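Local structure of fibronectin-binding protein BBK32 (Borrelia burgdorferi, 6N1L) at residues Leu13-Lys17 against Gln144-Asp148; Ile27-Tyr31 against Ile133-Arg137; Thr65-Leu69 against Glu124-Ala128; Leu76-Gln81 against Ile105-Lys110. The protein binds fibronectin and, through the domain described here, inhibits complement, probably by binding the protease C1r and so blocking the classical pathway. All coordinates share one frame; numbering follows the deposited sequence.

Contact 1 (Leu13-Lys17 against Gln144-Asp148); sequences LEGVK and QGIID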
loop_
_atom_site.group_PDB
_atom_site.type_symbol
_atom_site.label_atom_id
_atom_site.label_comp_id
_atom_site.label_asym_id
_atom_site.label_seq_id
_atom_site.Cartn_x
_atom_site.Cartn_y
_atom_site.Cartn_z
ATOM N N LEU A 13 4.228 -21.304 -6.231
ATOM C CA LEU A 13 4.294 -20.199 -7.182
ATOM C C LEU A 13 2.934 -19.527 -7.340
ATOM O O LEU A 13 2.847 -18.295 -7.431
ATOM C CB LEU A 13 4.816 -20.703 -8.529
ATOM C CG LEU A 13 6.280 -21.155 -8.551
ATOM C CD1 LEU A 13 6.542 -22.097 -9.716
ATOM C CD2 LEU A 13 7.214 -19.955 -8.608
ATOM N N GLU A 14 1.859 -20.321 -7.349
ATOM C CA GLU A 14 0.510 -19.768 -7.435
ATOM C C GLU A 14 0.169 -18.951 -6.195
ATOM O O GLU A 14 -0.392 -17.852 -6.294
ATOM C CB GLU A 14 -0.505 -20.897 -7.623
ATOM C CG GLU A 14 -0.495 -21.535 -9.005
ATOM C CD GLU A 14 -0.181 -20.536 -10.105
ATOM O OE1 GLU A 14 0.986 -20.490 -10.550
ATOM O OE2 GLU A 14 -1.103 -19.799 -10.523
ATOM N N GLY A 15 0.478 -19.491 -5.013
ATOM C CA GLY A 15 0.221 -18.764 -3.780
ATOM C C GLY A 15 0.953 -17.434 -3.714
ATOM O O GLY A 15 0.393 -16.429 -3.274
ATOM N N VAL A 16 2.212 -17.403 -4.157
ATOM C CA VAL A 16 2.949 -16.141 -4.128
ATOM C C VAL A 16 2.359 -15.160 -5.134
ATOM O O VAL A 16 2.164 -13.973 -4.830
ATOM C CB VAL A 16 4.446 -16.397 -4.369
ATOM C CG1 VAL A 16 5.161 -15.108 -4.748
ATOM C CG2 VAL A 16 5.066 -17.021 -3.122
ATOM N N LYS A 17 2.010 -15.648 -6.328
ATOM C CA LYS A 17 1.420 -14.779 -7.339
ATOM C C LYS A 17 0.112 -14.167 -6.849
ATOM O O LYS A 17 -0.136 -12.971 -7.050
ATOM C CB LYS A 17 1.201 -15.559 -8.636
ATOM C CG LYS A 17 0.560 -14.735 -9.742
ATOM C CD LYS A 17 -0.280 -15.597 -10.673
ATOM C CE LYS A 17 -1.383 -14.778 -11.333
ATOM N NZ LYS A 17 -2.672 -15.522 -11.336
ATOM N N GLN A 144 6.454 -10.247 -9.841
ATOM C CA GLN A 144 5.534 -11.034 -10.650
ATOM C C GLN A 144 6.180 -11.494 -11.947
ATOM O O GLN A 144 5.930 -12.618 -12.396
ATOM C CB GLN A 144 4.268 -10.227 -10.935
ATOM C CG GLN A 144 3.386 -10.004 -9.714
ATOM C CD GLN A 144 2.687 -11.277 -9.238
ATOM O OE1 GLN A 144 3.316 -12.327 -9.057
ATOM N NE2 GLN A 144 1.383 -11.187 -9.031
ATOM N N GLY A 145 7.020 -10.658 -12.553
ATOM C CA GLY A 145 7.689 -11.068 -13.777
ATOM C C GLY A 145 8.768 -12.100 -13.541
ATOM O O GLY A 145 8.983 -12.994 -14.369
ATOM N N ILE A 146 9.474 -11.995 -12.409
ATOM C CA ILE A 146 10.592 -12.879 -12.104
ATOM C C ILE A 146 10.142 -14.328 -11.960
ATOM O O ILE A 146 10.913 -15.255 -12.241
ATOM C CB ILE A 146 11.317 -12.364 -10.842
ATOM C CG1 ILE A 146 12.120 -11.107 -11.179
ATOM C CG2 ILE A 146 12.221 -13.430 -10.237
ATOM C CD1 ILE A 146 12.856 -10.505 -10.003
ATOM N N ILE A 147 8.898 -14.558 -11.543
ATOM C CA ILE A 147 8.416 -15.909 -11.300
ATOM C C ILE A 147 7.412 -16.396 -12.340
ATOM O O ILE A 147 7.230 -17.614 -12.472
ATOM C CB ILE A 147 7.808 -16.041 -9.887
ATOM C CG1 ILE A 147 6.624 -15.091 -9.733
ATOM C CG2 ILE A 147 8.857 -15.786 -8.828
ATOM C CD1 ILE A 147 5.630 -15.521 -8.682
ATOM N N ASP A 148 6.741 -15.497 -13.057
ATOM C CA ASP A 148 5.760 -15.915 -14.055
ATOM C C ASP A 148 6.112 -15.369 -15.435
ATOM O O ASP A 148 6.026 -14.166 -15.676
ATOM C CB ASP A 148 4.351 -15.462 -13.660
ATOM C CG ASP A 148 3.797 -16.228 -12.461
ATOM O OD1 ASP A 148 2.605 -16.032 -12.132
ATOM O OD2 ASP A 148 4.542 -17.021 -11.848
#
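Ile-147 sets its CD1 methyl against Val-16 and over the backbone of Leu-13 and Lys-17 on helix 9-44. The methyl lies 4.0 Å from Val-16 CG1 and 4.1 Å from the backbone O of Leu-13, while Leu-13 CD2 meets Ile-147 CB at 4.2 Å. With CG1 set between its own backbone N and carbonyl carbon (chi1 61°), Ile-147 sends its longer branch across to the partner helix. Branched aliphatic residues suit this seam, having no polar ends to satisfy.

One turn earlier, Gln-144 folds back at chi2 and donates from NE2 to the carbonyl O of Lys-17, 3.1 Å away at an N-H...O angle of 147°. The donor lies in the carbonyl plane, on a lone pair, and the same nitrogen also bonds OD1 of Asp-21. Asp-148 OD1 rests beside the methylenes of Lys-17, 3.3 Å from CD; the charged NZ stays 5.4 Å from that oxygen, too far for a salt bridge.

The seam joins the beginning of helix 9-44 to the end of helix 122-147, with Phe-90 and helix 66-87 packed against Val-16 and Ala-98 of helix 93-117 against Ile-147.

Contact 2 (Ile27-Tyr31 against Ile133-Arg137); sequences ITKIY and ILLMR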
loop_
_atom_site.group_PDB
_atom_site.type_symbol
_atom_site.label_atom_id
_atom_site.label_comp_id
_atom_site.label_asym_id
_atom_site.label_seq_id
_atom_site.Cartn_x
_atom_site.Cartn_y
_atom_site.Cartn_z
ATOM N N ILE A 27 -2.011 -1.577 -2.377
ATOM C CA ILE A 27 -1.288 -0.321 -2.556
ATOM C C ILE A 27 -2.097 0.637 -3.416
ATOM O O ILE A 27 -2.202 1.826 -3.110
ATOM C CB ILE A 27 0.105 -0.577 -3.154
ATOM C CG1 ILE A 27 0.953 -1.294 -2.108
ATOM C CG2 ILE A 27 0.731 0.767 -3.565
ATOM C CD1 ILE A 27 2.356 -1.725 -2.598
ATOM N N THR A 28 -2.686 0.141 -4.505
ATOM C CA THR A 28 -3.466 1.027 -5.362
ATOM C C THR A 28 -4.641 1.611 -4.588
ATOM O O THR A 28 -4.953 2.802 -4.723
ATOM C CB THR A 28 -3.939 0.277 -6.611
ATOM O OG1 THR A 28 -2.801 -0.234 -7.328
ATOM C CG2 THR A 28 -4.718 1.189 -7.535
ATOM N N LYS A 29 -5.262 0.801 -3.724
ATOM C CA LYS A 29 -6.357 1.287 -2.884
ATOM C C LYS A 29 -5.891 2.404 -1.954
ATOM O O LYS A 29 -6.578 3.427 -1.801
ATOM C CB LYS A 29 -6.942 0.128 -2.079
ATOM C CG LYS A 29 -8.124 0.508 -1.199
ATOM C CD LYS A 29 -8.498 -0.663 -0.297
ATOM C CE LYS A 29 -9.689 -0.324 0.589
ATOM N NZ LYS A 29 -9.984 -1.429 1.550
ATOM N N ILE A 30 -4.713 2.234 -1.336
ATOM C CA ILE A 30 -4.177 3.263 -0.454
ATOM C C ILE A 30 -3.886 4.536 -1.244
ATOM O O ILE A 30 -4.194 5.644 -0.794
ATOM C CB ILE A 30 -2.916 2.764 0.272
ATOM C CG1 ILE A 30 -3.241 1.618 1.236
ATOM C CG2 ILE A 30 -2.292 3.896 1.067
ATOM C CD1 ILE A 30 -1.976 0.826 1.715
ATOM N N TYR A 31 -3.261 4.399 -2.421
ATOM C CA TYR A 31 -2.913 5.586 -3.195
ATOM C C TYR A 31 -4.171 6.307 -3.684
ATOM O O TYR A 31 -4.231 7.542 -3.673
ATOM C CB TYR A 31 -2.003 5.213 -4.373
ATOM C CG TYR A 31 -1.579 6.413 -5.172
ATOM C CD1 TYR A 31 -0.693 7.339 -4.641
ATOM C CD2 TYR A 31 -2.072 6.629 -6.446
ATOM C CE1 TYR A 31 -0.326 8.463 -5.353
ATOM C CE2 TYR A 31 -1.693 7.736 -7.174
ATOM C CZ TYR A 31 -0.822 8.649 -6.624
ATOM O OH TYR A 31 -0.457 9.758 -7.362
ATOM N N ILE A 133 5.235 3.657 -1.216
ATOM C CA ILE A 133 4.345 2.605 -1.686
ATOM C C ILE A 133 4.266 2.587 -3.204
ATOM O O ILE A 133 4.056 1.525 -3.800
ATOM C CB ILE A 133 2.938 2.701 -1.047
ATOM C CG1 ILE A 133 2.229 3.992 -1.454
ATOM C CG2 ILE A 133 3.044 2.564 0.475
ATOM C CD1 ILE A 133 0.722 3.999 -1.104
ATOM N N LEU A 134 4.424 3.732 -3.859
ATOM C CA LEU A 134 4.414 3.729 -5.315
ATOM C C LEU A 134 5.618 2.957 -5.848
ATOM O O LEU A 134 5.489 2.169 -6.787
ATOM C CB LEU A 134 4.415 5.159 -5.855
ATOM C CG LEU A 134 3.084 5.931 -5.799
ATOM C CD1 LEU A 134 3.332 7.355 -6.276
ATOM C CD2 LEU A 134 2.069 5.226 -6.671
ATOM N N LEU A 135 6.784 3.151 -5.225
ATOM C CA LEU A 135 7.962 2.389 -5.630
ATOM C C LEU A 135 7.800 0.904 -5.311
ATOM O O LEU A 135 8.208 0.036 -6.100
ATOM C CB LEU A 135 9.201 2.970 -4.946
ATOM C CG LEU A 135 9.601 4.340 -5.498
ATOM C CD1 LEU A 135 10.599 5.066 -4.617
ATOM C CD2 LEU A 135 10.130 4.175 -6.924
ATOM N N MET A 136 7.233 0.605 -4.145
ATOM C CA MET A 136 6.975 -0.767 -3.731
ATOM C C MET A 136 6.059 -1.492 -4.713
ATOM O O MET A 136 6.295 -2.658 -5.051
ATOM C CB MET A 136 6.374 -0.749 -2.328
ATOM C CG MET A 136 6.102 -2.113 -1.734
ATOM S SD MET A 136 5.418 -1.930 -0.074
ATOM C CE MET A 136 6.815 -1.210 0.782
ATOM N N ARG A 137 4.997 -0.825 -5.184
ATOM C CA ARG A 137 4.127 -1.458 -6.171
ATOM C C ARG A 137 4.904 -1.829 -7.428
ATOM O O ARG A 137 4.692 -2.902 -8.002
ATOM C CB ARG A 137 2.965 -0.526 -6.520
ATOM C CG ARG A 137 1.938 -1.145 -7.448
ATOM C CD ARG A 137 0.728 -0.200 -7.625
ATOM N NE ARG A 137 1.134 1.062 -8.235
ATOM C CZ ARG A 137 0.300 2.056 -8.544
ATOM N NH1 ARG A 137 -1.000 1.949 -8.300
ATOM N NH2 ARG A 137 0.768 3.159 -9.105
#
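Ile-27 and Ile-133 lie antiparallel alongside each other at the apolar centre of this contact. CG2 of Ile-27 reaches the partner backbone, 3.4 Å from the carbonyl O of Ile-133, and also touches Ile-133 CB. Its other branch ends in CD1, which lies against Met-136 CG at 3.9 Å. Ile-133 answers with its own CD1, packed against Ile-30 CG2 at 3.7 Å; its CG1, placed between the backbone N and the carbonyl carbon, swings this branch across to the opposing helix. Beta-branched isoleucine suits such a place because two arms from one CB can touch two different neighbours, and the flexible thioether of Met-136 can follow the shape of what surrounds it.

The aromatic part is a CH-pi contact. Leu-134 CD2 sits over the face of the Tyr-31 ring, 4.1 Å from its centroid and 12° off the normal, while CD1 of the same leucine touches the ring at CE1.

A single polar link completes the set. Arg-137 runs its aliphatic stem over Ile-27, then bends at chi3 to bring NH1 to Thr-28 OG1, 3.0 Å away with an N-H...O angle of 156°. The hydroxyl oxygen lies almost in the guanidinium plane, and it is also bonded to the carbonyl O of Ile-24, a bond that fixes the threonine's rotation.

Leu-112 and Phe-73 pack on Ile-133 from the two remaining long helices. The axes of the 27-31 and 133-137 segments approach to 10.1 Å, their directions 153° apart; this near-antiparallel packing round an apolar core, with the polar pair at its margin, is that of an antiparallel helical bundle.

Contact 3 (Thr65-Leu69 against Glu124-Ala128); sequences TKEDL and EAYKA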
loop_
_atom_site.group_PDB
_atom_site.type_symbol
_atom_site.label_atom_id
_atom_site.label_comp_id
_atom_site.label_asym_id
_atom_site.label_seq_id
_atom_site.Cartn_x
_atom_site.Cartn_y
_atom_site.Cartn_z
ATOM N N THR A 65 -10.007 8.321 7.917
ATOM C CA THR A 65 -9.513 7.928 9.233
ATOM C C THR A 65 -8.107 7.349 9.160
ATOM O O THR A 65 -7.726 6.696 8.180
ATOM C CB THR A 65 -10.437 6.894 9.905
ATOM O OG1 THR A 65 -10.460 5.674 9.149
ATOM C CG2 THR A 65 -11.859 7.431 10.003
ATOM N N LYS A 66 -7.340 7.595 10.226
ATOM C CA LYS A 66 -6.069 6.905 10.405
ATOM C C LYS A 66 -6.274 5.412 10.604
ATOM O O LYS A 66 -5.430 4.609 10.184
ATOM C CB LYS A 66 -5.309 7.499 11.589
ATOM C CG LYS A 66 -3.971 6.823 11.848
ATOM C CD LYS A 66 -3.113 7.662 12.743
ATOM C CE LYS A 66 -1.740 7.820 12.146
ATOM N NZ LYS A 66 -1.020 8.960 12.744
ATOM N N GLU A 67 -7.384 5.025 11.246
ATOM C CA GLU A 67 -7.714 3.610 11.385
ATOM C C GLU A 67 -7.802 2.924 10.027
ATOM O O GLU A 67 -7.300 1.807 9.854
ATOM C CB GLU A 67 -9.031 3.453 12.149
ATOM C CG GLU A 67 -8.926 3.733 13.648
ATOM C CD GLU A 67 -9.085 5.210 14.005
ATOM O OE1 GLU A 67 -9.112 6.066 13.090
ATOM O OE2 GLU A 67 -9.188 5.515 15.215
ATOM N N ASP A 68 -8.443 3.575 9.050
ATOM C CA ASP A 68 -8.586 2.983 7.726
ATOM C C ASP A 68 -7.229 2.838 7.041
ATOM O O ASP A 68 -6.966 1.826 6.373
ATOM C CB ASP A 68 -9.535 3.831 6.884
ATOM C CG ASP A 68 -9.612 3.386 5.444
ATOM O OD1 ASP A 68 -10.117 2.269 5.180
ATOM O OD2 ASP A 68 -9.171 4.167 4.564
ATOM N N LEU A 69 -6.370 3.850 7.176
ATOM C CA LEU A 69 -5.021 3.746 6.623
ATOM C C LEU A 69 -4.254 2.609 7.289
ATOM O O LEU A 69 -3.552 1.834 6.616
ATOM C CB LEU A 69 -4.279 5.074 6.786
ATOM C CG LEU A 69 -2.795 5.112 6.382
ATOM C CD1 LEU A 69 -2.641 4.750 4.911
ATOM C CD2 LEU A 69 -2.131 6.457 6.673
ATOM N N GLU A 124 -0.530 14.282 6.718
ATOM C CA GLU A 124 0.916 14.153 6.833
ATOM C C GLU A 124 1.343 12.692 6.860
ATOM O O GLU A 124 2.421 12.357 6.360
ATOM C CB GLU A 124 1.411 14.865 8.090
ATOM C CG GLU A 124 1.242 16.378 8.056
ATOM C CD GLU A 124 2.009 17.007 6.913
ATOM O OE1 GLU A 124 3.227 16.740 6.804
ATOM O OE2 GLU A 124 1.394 17.762 6.127
ATOM N N ALA A 125 0.530 11.824 7.463
ATOM C CA ALA A 125 0.845 10.396 7.484
ATOM C C ALA A 125 0.857 9.825 6.070
ATOM O O ALA A 125 1.802 9.127 5.677
ATOM C CB ALA A 125 -0.156 9.653 8.370
ATOM N N TYR A 126 -0.173 10.138 5.280
ATOM C CA TYR A 126 -0.192 9.745 3.872
ATOM C C TYR A 126 1.023 10.297 3.136
ATOM O O TYR A 126 1.722 9.560 2.435
ATOM C CB TYR A 126 -1.489 10.223 3.201
ATOM C CG TYR A 126 -2.671 9.291 3.350
ATOM C CD1 TYR A 126 -2.812 8.161 2.543
ATOM C CD2 TYR A 126 -3.657 9.541 4.304
ATOM C CE1 TYR A 126 -3.890 7.315 2.672
ATOM C CE2 TYR A 126 -4.746 8.703 4.450
ATOM C CZ TYR A 126 -4.865 7.584 3.636
ATOM O OH TYR A 126 -5.932 6.750 3.784
ATOM N N LYS A 127 1.307 11.596 3.304
ATOM C CA LYS A 127 2.454 12.194 2.626
ATOM C C LYS A 127 3.759 11.488 2.977
ATOM O O LYS A 127 4.659 11.386 2.136
ATOM C CB LYS A 127 2.553 13.686 2.965
ATOM C CG LYS A 127 1.890 14.588 1.942
ATOM C CD LYS A 127 2.531 15.971 1.949
ATOM C CE LYS A 127 2.196 16.732 3.228
ATOM N NZ LYS A 127 3.220 17.780 3.553
ATOM N N ALA A 128 3.876 10.980 4.201
ATOM C CA ALA A 128 5.085 10.269 4.584
ATOM C C ALA A 128 5.289 8.958 3.823
ATOM O O ALA A 128 6.425 8.476 3.762
ATOM C CB ALA A 128 5.065 10.000 6.088
HETATM O O HOH W 1 -7.833 7.265 5.447
HETATM O O HOH W 2 -6.233 4.087 3.137
#
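Leu-69 presses its isobutyl end onto the Tyr-126 ring, and this is the tight part of the contact. CD2 stands over the centre of one face, 4.1 Å from the centroid and 9° off the normal, in a CH-pi contact; Leu-69 CD1 comes 3.6 Å from Tyr-126 CE1. Leu-69 extends away from its own backbone N (chi1 174°), which turns both methyls to the ring. The small Ala-125 lets the same leucine in. Leucine suits the site because its forked end can cover a flat ring, and tyrosine because its hydroxyl can reach polar surroundings from a buried ring.

This packing joins the first turn of helix 66-87 to the early part of helix 122-147 in a helical bundle; Ile-30 of helix 9-44 lies against Leu-69, and Phe-37 against the ring. Thr-65 is the N-cap of helix 66-87, its OG1 accepting from Asp-68 N at 2.9 Å.

On the looser side, water replaces direct polar contact: Tyr-126 OH and Asp-68 OD2 are 4.2 Å apart. Water 1, at the ring's edge, is 2.6 Å from Tyr-126 OH and donates to Thr-65 O, while water 2 joins Tyr-126 OH to Asp-68 OD2. Lys-66 merely brushes Ala-125 before its NZ bonds Ile-116 O.

Contact 4 (Leu76-Gln81 against Ile105-Lys110); sequences LLNYIQ and IEAEIK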
loop_
_atom_site.group_PDB
_atom_site.type_symbol
_atom_site.label_atom_id
_atom_site.label_comp_id
_atom_site.label_asym_id
_atom_site.label_seq_id
_atom_site.Cartn_x
_atom_site.Cartn_y
_atom_site.Cartn_z
ATOM N N LEU A 76 -1.902 -4.984 3.641
ATOM C CA LEU A 76 -0.716 -5.054 2.783
ATOM C C LEU A 76 0.381 -5.912 3.413
ATOM O O LEU A 76 0.953 -6.788 2.750
ATOM C CB LEU A 76 -0.205 -3.641 2.496
ATOM C CG LEU A 76 1.133 -3.504 1.754
ATOM C CD1 LEU A 76 1.083 -4.195 0.400
ATOM C CD2 LEU A 76 1.431 -2.022 1.568
ATOM N N LEU A 77 0.715 -5.653 4.679
ATOM C CA LEU A 77 1.734 -6.444 5.363
ATOM C C LEU A 77 1.378 -7.926 5.354
ATOM O O LEU A 77 2.219 -8.785 5.043
ATOM C CB LEU A 77 1.910 -5.945 6.796
ATOM C CG LEU A 77 3.010 -6.590 7.637
ATOM C CD1 LEU A 77 4.384 -6.518 6.930
ATOM C CD2 LEU A 77 3.069 -5.979 9.035
ATOM N N ASN A 78 0.129 -8.246 5.696
ATOM C CA ASN A 78 -0.265 -9.651 5.763
ATOM C C ASN A 78 -0.099 -10.348 4.417
ATOM O O ASN A 78 0.391 -11.482 4.362
ATOM C CB ASN A 78 -1.705 -9.772 6.263
ATOM C CG ASN A 78 -1.837 -9.446 7.738
ATOM O OD1 ASN A 78 -0.846 -9.398 8.463
ATOM N ND2 ASN A 78 -3.078 -9.237 8.197
ATOM N N TYR A 79 -0.496 -9.692 3.319
ATOM C CA TYR A 79 -0.320 -10.304 2.007
ATOM C C TYR A 79 1.158 -10.573 1.728
ATOM O O TYR A 79 1.514 -11.638 1.203
ATOM C CB TYR A 79 -0.914 -9.415 0.914
ATOM C CG TYR A 79 -2.420 -9.540 0.737
ATOM C CD1 TYR A 79 -3.037 -10.790 0.697
ATOM C CD2 TYR A 79 -3.223 -8.409 0.611
ATOM C CE1 TYR A 79 -4.414 -10.906 0.533
ATOM C CE2 TYR A 79 -4.592 -8.514 0.450
ATOM C CZ TYR A 79 -5.184 -9.762 0.409
ATOM O OH TYR A 79 -6.546 -9.860 0.246
ATOM N N ILE A 80 2.034 -9.629 2.076
ATOM C CA ILE A 80 3.463 -9.827 1.819
ATOM C C ILE A 80 4.041 -10.881 2.759
ATOM O O ILE A 80 4.917 -11.665 2.370
ATOM C CB ILE A 80 4.224 -8.489 1.930
ATOM C CG1 ILE A 80 3.761 -7.532 0.829
ATOM C CG2 ILE A 80 5.749 -8.695 1.844
ATOM C CD1 ILE A 80 3.865 -8.112 -0.554
ATOM N N GLN A 81 3.564 -10.928 4.006
ATOM C CA GLN A 81 4.106 -11.903 4.948
ATOM C C GLN A 81 3.749 -13.323 4.532
ATOM O O GLN A 81 4.581 -14.235 4.660
ATOM C CB GLN A 81 3.624 -11.608 6.366
ATOM C CG GLN A 81 4.255 -10.361 6.952
ATOM C CD GLN A 81 3.888 -10.141 8.403
ATOM O OE1 GLN A 81 2.763 -10.411 8.813
ATOM N NE2 GLN A 81 4.840 -9.639 9.185
ATOM N N ILE A 105 10.836 -6.033 0.933
ATOM C CA ILE A 105 9.600 -5.256 0.927
ATOM C C ILE A 105 8.861 -5.400 2.251
ATOM O O ILE A 105 8.306 -4.426 2.775
ATOM C CB ILE A 105 8.736 -5.689 -0.264
ATOM C CG1 ILE A 105 9.323 -5.119 -1.559
ATOM C CG2 ILE A 105 7.250 -5.327 -0.061
ATOM C CD1 ILE A 105 8.856 -5.828 -2.791
ATOM N N GLU A 106 8.833 -6.612 2.811
ATOM C CA GLU A 106 8.249 -6.802 4.136
ATOM C C GLU A 106 8.867 -5.853 5.151
ATOM O O GLU A 106 8.149 -5.189 5.904
ATOM C CB GLU A 106 8.419 -8.255 4.596
ATOM C CG GLU A 106 7.745 -8.534 5.939
ATOM C CD GLU A 106 8.141 -9.875 6.548
ATOM O OE1 GLU A 106 9.019 -10.566 5.977
ATOM O OE2 GLU A 106 7.571 -10.230 7.603
ATOM N N ALA A 107 10.202 -5.767 5.181
ATOM C CA ALA A 107 10.861 -4.889 6.145
ATOM C C ALA A 107 10.492 -3.425 5.909
ATOM O O ALA A 107 10.254 -2.671 6.864
ATOM C CB ALA A 107 12.376 -5.091 6.079
ATOM N N GLU A 108 10.417 -3.008 4.641
ATOM C CA GLU A 108 10.027 -1.632 4.333
ATOM C C GLU A 108 8.611 -1.337 4.806
ATOM O O GLU A 108 8.340 -0.249 5.332
ATOM C CB GLU A 108 10.156 -1.367 2.827
ATOM C CG GLU A 108 9.621 0.014 2.342
ATOM C CD GLU A 108 10.489 1.206 2.739
ATOM O OE1 GLU A 108 11.626 0.982 3.205
ATOM O OE2 GLU A 108 10.034 2.371 2.575
ATOM N N ILE A 109 7.687 -2.291 4.633
ATOM C CA ILE A 109 6.305 -2.069 5.078
ATOM C C ILE A 109 6.271 -1.818 6.578
ATOM O O ILE A 109 5.540 -0.941 7.066
ATOM C CB ILE A 109 5.405 -3.261 4.681
ATOM C CG1 ILE A 109 5.279 -3.338 3.169
ATOM C CG2 ILE A 109 3.996 -3.110 5.270
ATOM C CD1 ILE A 109 4.568 -4.562 2.674
ATOM N N LYS A 110 7.090 -2.556 7.334
ATOM C CA LYS A 110 7.125 -2.344 8.774
ATOM C C LYS A 110 7.636 -0.951 9.108
ATOM O O LYS A 110 7.130 -0.304 10.034
ATOM C CB LYS A 110 7.974 -3.424 9.441
ATOM C CG LYS A 110 7.267 -4.781 9.473
ATOM C CD LYS A 110 8.149 -5.848 10.108
ATOM C CE LYS A 110 7.589 -7.234 9.827
ATOM N NZ LYS A 110 8.667 -8.267 9.809
#
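Ile-109 CD1 pushes in between Leu-76 and Ile-80, 3.7 Å from Leu-76 CG and 3.6 Å from Ile-80 CG1. The other branch, CG2, is turned to Leu-77 and meets its CD1 at 3.8 Å, so this one isoleucine engages three side chains of helix 66-87. Next along, Ile-80 CG2 lies over the backbone N of Glu-106 and touches Ile-105 CG2. Branched aliphatic side chains suit this buried seam, since the two arms of Ile-109, parting at CB, reach different neighbours.

Farther out, the seam is bordered by polar groups. Gln-81, extended beyond CG, donates from NE2 to Glu-106 OE2 at 3.2 Å, with an N-H...O angle of 146°. The carboxylate offers its anti lone pair, and the amide and carboxylate planes stand 85° apart, nearly perpendicular. The stretched-out chain of Glu-106 passes along Leu-77 CD1, so that its methylenes extend the apolar surface before its charge emerges. One turn on, Lys-110 NZ makes a salt bridge to Glu-106 OE2 (3.1 Å), its hydrogen bond weak in geometry; the nearby positive charge would probably favour the ionised carboxylate.

Beyond this, Ala-23 backs Leu-76 and Ile-80, and Met-136 packs on Ile-109. The axes of segments 76-81 and 105-110 come within 9.7 Å, their directions 160° apart: an antiparallel helix pair, consecutive in the chain, of the kind found in helical bundles.

All four contacts belong to one all-helical domain. Contacts 1 and 2 both join helix 9-44 to helix 122-147, their centres 19 Å apart; contact 3 joins helix 66-87 to helix 122-147, and contact 4 joins helix 66-87 to helix 93-117. Contacts 1 and 3 lie on opposite sides of the chain's centre, their own centres 30 Å apart. Contact 2 touches contact 3 through Ile-30 and contact 4 through Ile-27 and Met-136, so contacts 2, 3 and 4 form a continuous packed region, while contact 1 stands apart at one end. Along the chain contact 1 is outermost, then 2, 3 and 4: the first and last helices are brought together, and the shorter-range pairs form between them in sequence.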